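Local coordinates for protein exported gluconolactonase (Xanthomonas campestris pv. campestris, PDB 3DR2) that probably hydrolyses gluconolactone to gluconate in glucose secondary metabolism, as a calcium-binding six-bladed beta-propeller enzyme of the SMP-30 family that forms a dimer, at residues D242-D247 / L252-G257; C261-D264 / Q268-G271. All coordinates share one frame; numbering follows the deposited sequence.

Contact 1: D242-D247 / L252-G257. With CA (calcium ion), chain D.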
loop_
_atom_site.group_PDB
_atom_site.type_symbol
_atom_site.label_atom_id
_atom_site.label_comp_id
_atom_site.label_asym_id
_atom_site.label_seq_id
_atom_site.Cartn_x
_atom_site.Cartn_y
_atom_site.Cartn_z
ATOM N N ASP A 242 7.766 11.819 -14.965
ATOM C CA ASP A 242 6.986 12.065 -13.759
ATOM C C ASP A 242 7.527 13.248 -12.966
ATOM O O ASP A 242 7.088 14.381 -13.142
ATOM C CB ASP A 242 7.005 10.797 -12.902
ATOM C CG ASP A 242 5.819 10.691 -11.970
ATOM O OD1 ASP A 242 5.458 11.705 -11.338
ATOM O OD2 ASP A 242 5.259 9.579 -11.848
ATOM N N GLY A 243 8.476 12.973 -12.079
ATOM C CA GLY A 243 9.079 14.029 -11.289
ATOM C C GLY A 243 10.490 14.272 -11.792
ATOM O O GLY A 243 11.085 13.393 -12.413
ATOM N N PHE A 244 11.028 15.457 -11.532
ATOM C CA PHE A 244 12.377 15.784 -11.980
ATOM C C PHE A 244 12.942 16.954 -11.185
ATOM O O PHE A 244 12.222 17.606 -10.427
ATOM C CB PHE A 244 12.352 16.129 -13.472
ATOM C CG PHE A 244 11.346 17.187 -13.832
ATOM C CD1 PHE A 244 11.649 18.536 -13.689
ATOM C CD2 PHE A 244 10.088 16.828 -14.308
ATOM C CE1 PHE A 244 10.712 19.518 -14.016
ATOM C CE2 PHE A 244 9.143 17.798 -14.637
ATOM C CZ PHE A 244 9.456 19.146 -14.490
ATOM N N CYS A 245 14.233 17.211 -11.351
ATOM C CA CYS A 245 14.868 18.319 -10.658
ATOM C C CYS A 245 15.855 19.006 -11.587
ATOM O O CYS A 245 16.188 18.483 -12.649
ATOM C CB CYS A 245 15.589 17.831 -9.396
ATOM S SG CYS A 245 16.975 16.706 -9.693
ATOM N N VAL A 246 16.295 20.193 -11.189
ATOM C CA VAL A 246 17.257 20.958 -11.976
ATOM C C VAL A 246 18.435 21.312 -11.080
ATOM O O VAL A 246 18.240 21.756 -9.948
ATOM C CB VAL A 246 16.623 22.252 -12.520
ATOM C CG1 VAL A 246 17.657 23.048 -13.300
ATOM C CG2 VAL A 246 15.428 21.915 -13.407
ATOM N N ASP A 247 19.653 21.119 -11.579
ATOM C CA ASP A 247 20.837 21.422 -10.778
ATOM C C ASP A 247 21.323 22.854 -10.976
ATOM O O ASP A 247 20.800 23.579 -11.817
ATOM C CB ASP A 247 21.957 20.412 -11.077
ATOM C CG ASP A 247 22.505 20.527 -12.486
ATOM O OD1 ASP A 247 23.098 19.532 -12.961
ATOM O OD2 ASP A 247 22.365 21.602 -13.112
ATOM N N LEU A 252 18.581 19.415 -16.358
ATOM C CA LEU A 252 17.348 18.868 -15.821
ATOM C C LEU A 252 17.457 17.344 -15.791
ATOM O O LEU A 252 17.634 16.698 -16.826
ATOM C CB LEU A 252 16.159 19.321 -16.679
ATOM C CG LEU A 252 14.753 18.995 -16.168
ATOM C CD1 LEU A 252 13.754 19.962 -16.768
ATOM C CD2 LEU A 252 14.387 17.562 -16.507
ATOM N N TRP A 253 17.379 16.786 -14.586
ATOM C CA TRP A 253 17.457 15.341 -14.373
ATOM C C TRP A 253 16.028 14.872 -14.171
ATOM O O TRP A 253 15.387 15.213 -13.170
ATOM C CB TRP A 253 18.301 15.032 -13.130
ATOM C CG TRP A 253 19.699 15.612 -13.186
ATOM C CD1 TRP A 253 20.035 16.924 -13.360
ATOM C CD2 TRP A 253 20.936 14.894 -13.078
ATOM N NE1 TRP A 253 21.403 17.069 -13.369
ATOM C CE2 TRP A 253 21.981 15.840 -13.199
ATOM C CE3 TRP A 253 21.264 13.543 -12.892
ATOM C CZ2 TRP A 253 23.336 15.480 -13.140
ATOM C CZ3 TRP A 253 22.616 13.182 -12.832
ATOM C CH2 TRP A 253 23.632 14.151 -12.957
ATOM N N SER A 254 15.537 14.076 -15.114
ATOM C CA SER A 254 14.160 13.611 -15.069
ATOM C C SER A 254 13.954 12.115 -14.970
ATOM O O SER A 254 14.707 11.322 -15.534
ATOM C CB SER A 254 13.420 14.111 -16.308
ATOM O OG SER A 254 12.107 13.593 -16.359
ATOM N N SER A 255 12.905 11.736 -14.255
ATOM C CA SER A 255 12.558 10.331 -14.124
ATOM C C SER A 255 11.981 9.878 -15.464
ATOM O O SER A 255 11.613 10.702 -16.306
ATOM C CB SER A 255 11.497 10.151 -13.035
ATOM O OG SER A 255 10.312 10.864 -13.373
ATOM N N SER A 256 11.927 8.566 -15.658
ATOM C CA SER A 256 11.365 7.963 -16.860
ATOM C C SER A 256 11.116 6.491 -16.550
ATOM O O SER A 256 11.436 6.019 -15.456
ATOM C CB SER A 256 12.311 8.109 -18.060
ATOM O OG SER A 256 13.479 7.325 -17.901
ATOM N N GLY A 257 10.549 5.765 -17.504
ATOM C CA GLY A 257 10.252 4.365 -17.273
ATOM C C GLY A 257 11.466 3.474 -17.094
ATOM O O GLY A 257 11.362 2.403 -16.496
HETATM CA CA CA D . 4.515 12.948 -9.518
HETATM O O HOH W 1 6.133 14.660 -9.955
HETATM O O HOH W 2 2.801 11.102 -9.164
HETATM O O HOH W 3 4.812 13.679 -7.243
HETATM O O HOH W 4 6.786 12.135 -9.084
#

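Contact 2: C261-D264 / Q268-G271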
loop_
_atom_site.group_PDB
_atom_site.type_symbol
_atom_site.label_atom_id
_atom_site.label_comp_id
_atom_site.label_asym_id
_atom_site.label_seq_id
_atom_site.Cartn_x
_atom_site.Cartn_y
_atom_site.Cartn_z
ATOM N N CYS A 261 16.886 10.580 -16.989
ATOM C CA CYS A 261 17.427 11.193 -18.201
ATOM C C CYS A 261 17.951 12.565 -17.820
ATOM O O CYS A 261 17.334 13.269 -17.021
ATOM C CB CYS A 261 16.336 11.353 -19.270
ATOM S SG CYS A 261 15.593 9.821 -19.861
ATOM N N VAL A 262 19.091 12.945 -18.387
ATOM C CA VAL A 262 19.679 14.240 -18.096
ATOM C C VAL A 262 19.711 15.089 -19.365
ATOM O O VAL A 262 20.230 14.657 -20.397
ATOM C CB VAL A 262 21.114 14.086 -17.544
ATOM C CG1 VAL A 262 21.625 15.426 -17.047
ATOM C CG2 VAL A 262 21.128 13.059 -16.418
ATOM N N PHE A 263 19.132 16.284 -19.282
ATOM C CA PHE A 263 19.086 17.215 -20.406
ATOM C C PHE A 263 19.795 18.506 -20.022
ATOM O O PHE A 263 19.803 18.879 -18.852
ATOM C CB PHE A 263 17.644 17.587 -20.756
ATOM C CG PHE A 263 16.749 16.419 -21.030
ATOM C CD1 PHE A 263 16.097 15.765 -19.991
ATOM C CD2 PHE A 263 16.530 15.989 -22.337
ATOM C CE1 PHE A 263 15.233 14.699 -20.249
ATOM C CE2 PHE A 263 15.671 14.926 -22.605
ATOM C CZ PHE A 263 15.021 14.281 -21.560
ATOM N N ASP A 264 20.387 19.189 -21.000
ATOM C CA ASP A 264 21.029 20.461 -20.713
ATOM C C ASP A 264 19.918 21.500 -20.838
ATOM O O ASP A 264 18.793 21.150 -21.190
ATOM C CB ASP A 264 22.202 20.739 -21.682
ATOM C CG ASP A 264 21.768 20.949 -23.129
ATOM O OD1 ASP A 264 22.655 20.912 -24.012
ATOM O OD2 ASP A 264 20.569 21.168 -23.394
ATOM N N GLN A 268 18.828 19.337 -24.836
ATOM C CA GLN A 268 19.614 18.254 -25.417
ATOM C C GLN A 268 19.868 17.134 -24.415
ATOM O O GLN A 268 20.359 17.376 -23.311
ATOM C CB GLN A 268 20.957 18.783 -25.928
ATOM C CG GLN A 268 21.895 17.693 -26.421
ATOM C CD GLN A 268 23.222 18.240 -26.906
ATOM O OE1 GLN A 268 23.924 18.942 -26.175
ATOM N NE2 GLN A 268 23.578 17.919 -28.147
ATOM N N LEU A 269 19.541 15.908 -24.811
ATOM C CA LEU A 269 19.747 14.745 -23.954
ATOM C C LEU A 269 21.248 14.521 -23.805
ATOM O O LEU A 269 21.969 14.402 -24.799
ATOM C CB LEU A 269 19.087 13.507 -24.573
ATOM C CG LEU A 269 19.032 12.208 -23.754
ATOM C CD1 LEU A 269 20.425 11.630 -23.568
ATOM C CD2 LEU A 269 18.374 12.486 -22.412
ATOM N N LEU A 270 21.709 14.454 -22.561
ATOM C CA LEU A 270 23.125 14.273 -22.262
ATOM C C LEU A 270 23.497 12.843 -21.887
ATOM O O LEU A 270 24.644 12.430 -22.059
ATOM C CB LEU A 270 23.534 15.222 -21.130
ATOM C CG LEU A 270 23.209 16.701 -21.365
ATOM C CD1 LEU A 270 23.708 17.548 -20.199
ATOM C CD2 LEU A 270 23.851 17.154 -22.669
ATOM N N GLY A 271 22.533 12.088 -21.372
ATOM C CA GLY A 271 22.813 10.719 -20.986
ATOM C C GLY A 271 21.664 10.112 -20.211
ATOM O O GLY A 271 20.681 10.787 -19.914
#

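Contact 1: D242-D247 / L252-G257
G243 O is gripped twice by S255: the backbone N of S255 reaches it at 3.1 Å, and the hydroxyl OG donates to it at 2.8 Å, in the carbonyl plane and on a lone pair. With chi1 at 61°, the S255 hydroxyl sits between its own N and carbonyl carbon, turned toward the G243 carbonyl. Beyond this paired grip the strands pair regularly, C245 N giving to W253 O and W253 N to C245 O at 2.8 Å. These are the two innermost strands of a propeller blade, 244-246 lying at its inner edge, and the loop leading into them brings D242 to the calcium, which OD1 binds at 2.4 Å with E48, N134, N191 and four waters. At the far end the indole NE1 of W253 donates to D247 OD1 (3.0 Å), nearly in the ring plane but from above the carboxylate plane. That oxygen also meets R31 in a salt bridge, while OD2 accepts from W251 N. On the face carrying F244, V246 and L252, L252 CD2 lies 3.9 Å from F244 CB; on the other, C245 SG sits obliquely to the indole, 4.0 Å from W253 CB.

Contact 2: C261-D264 / Q268-G271
L269 CD2 lies over one face of the F263 ring, offset toward the rim, in a CH-pi contact 4.0 Å from the ring centroid. Its nearest ring atom is F263 CE2, 3.6 Å from L269 CD2. The same methyl also reaches C261 CB, bridging C261 and F263, the residues that flank V262. It is put there by a leucine chain that leaves its backbone with CG opposite N (chi1 -173°). Away from this cluster, L270 CD1 packs against D264 CB at 3.8 Å and more loosely against V262 CG1, and L28 of helix 26-32 touches both V262 and L270.

The hairpin of strands 259-263 and 269-274, with 22-23 lying beyond the latter at the outer edge of this propeller blade, is interrupted by a classic beta bulge, which places L270 and G271 together opposite V262. L270 N donates to V262 O at 2.6 Å, while V262 N donates to G271 O. The extra residue shifts the register by one before F263 pairs with L269, and L270 leaves the extended conformation (psi -26°), as the first residue of such a bulge does.

Farther out, toward the turn, D264 and Q268 bond to each other twice. D264 N gives to Q268 O, and Q268 N returns a bond to D264 OD2 at 2.9 Å, meeting it from above the carboxylate plane. A chi1 of 66° puts the carboxylate within reach of Q268 N, just before the returning strand; the same OD2 also takes a weak bond from D266 N inside the turn.

Overall arrangement
Contacts 1 and 2 are successive hairpins of one blade, their centres 10 Å apart, and the strands they share a border along, 252-254 and 259-263, are themselves neighbours in the sheet. Probable backbone hydrogen bonds join them, S254 O to C261 N at 2.7 Å and L252 N to F263 O at 2.8 Å. Side chains continue the seam, W253 CE3 packing on V262 CG2 at 3.6 Å. Contact 1 alone supplies a ligand, D242, to the calcium it shares with E48, N134 and N191; a second calcium lies about 5 Å from the C245 side chain. Contact 1 is centred about 8 Å from the chain centre, contact 2, farther out along the blade, about 18 Å.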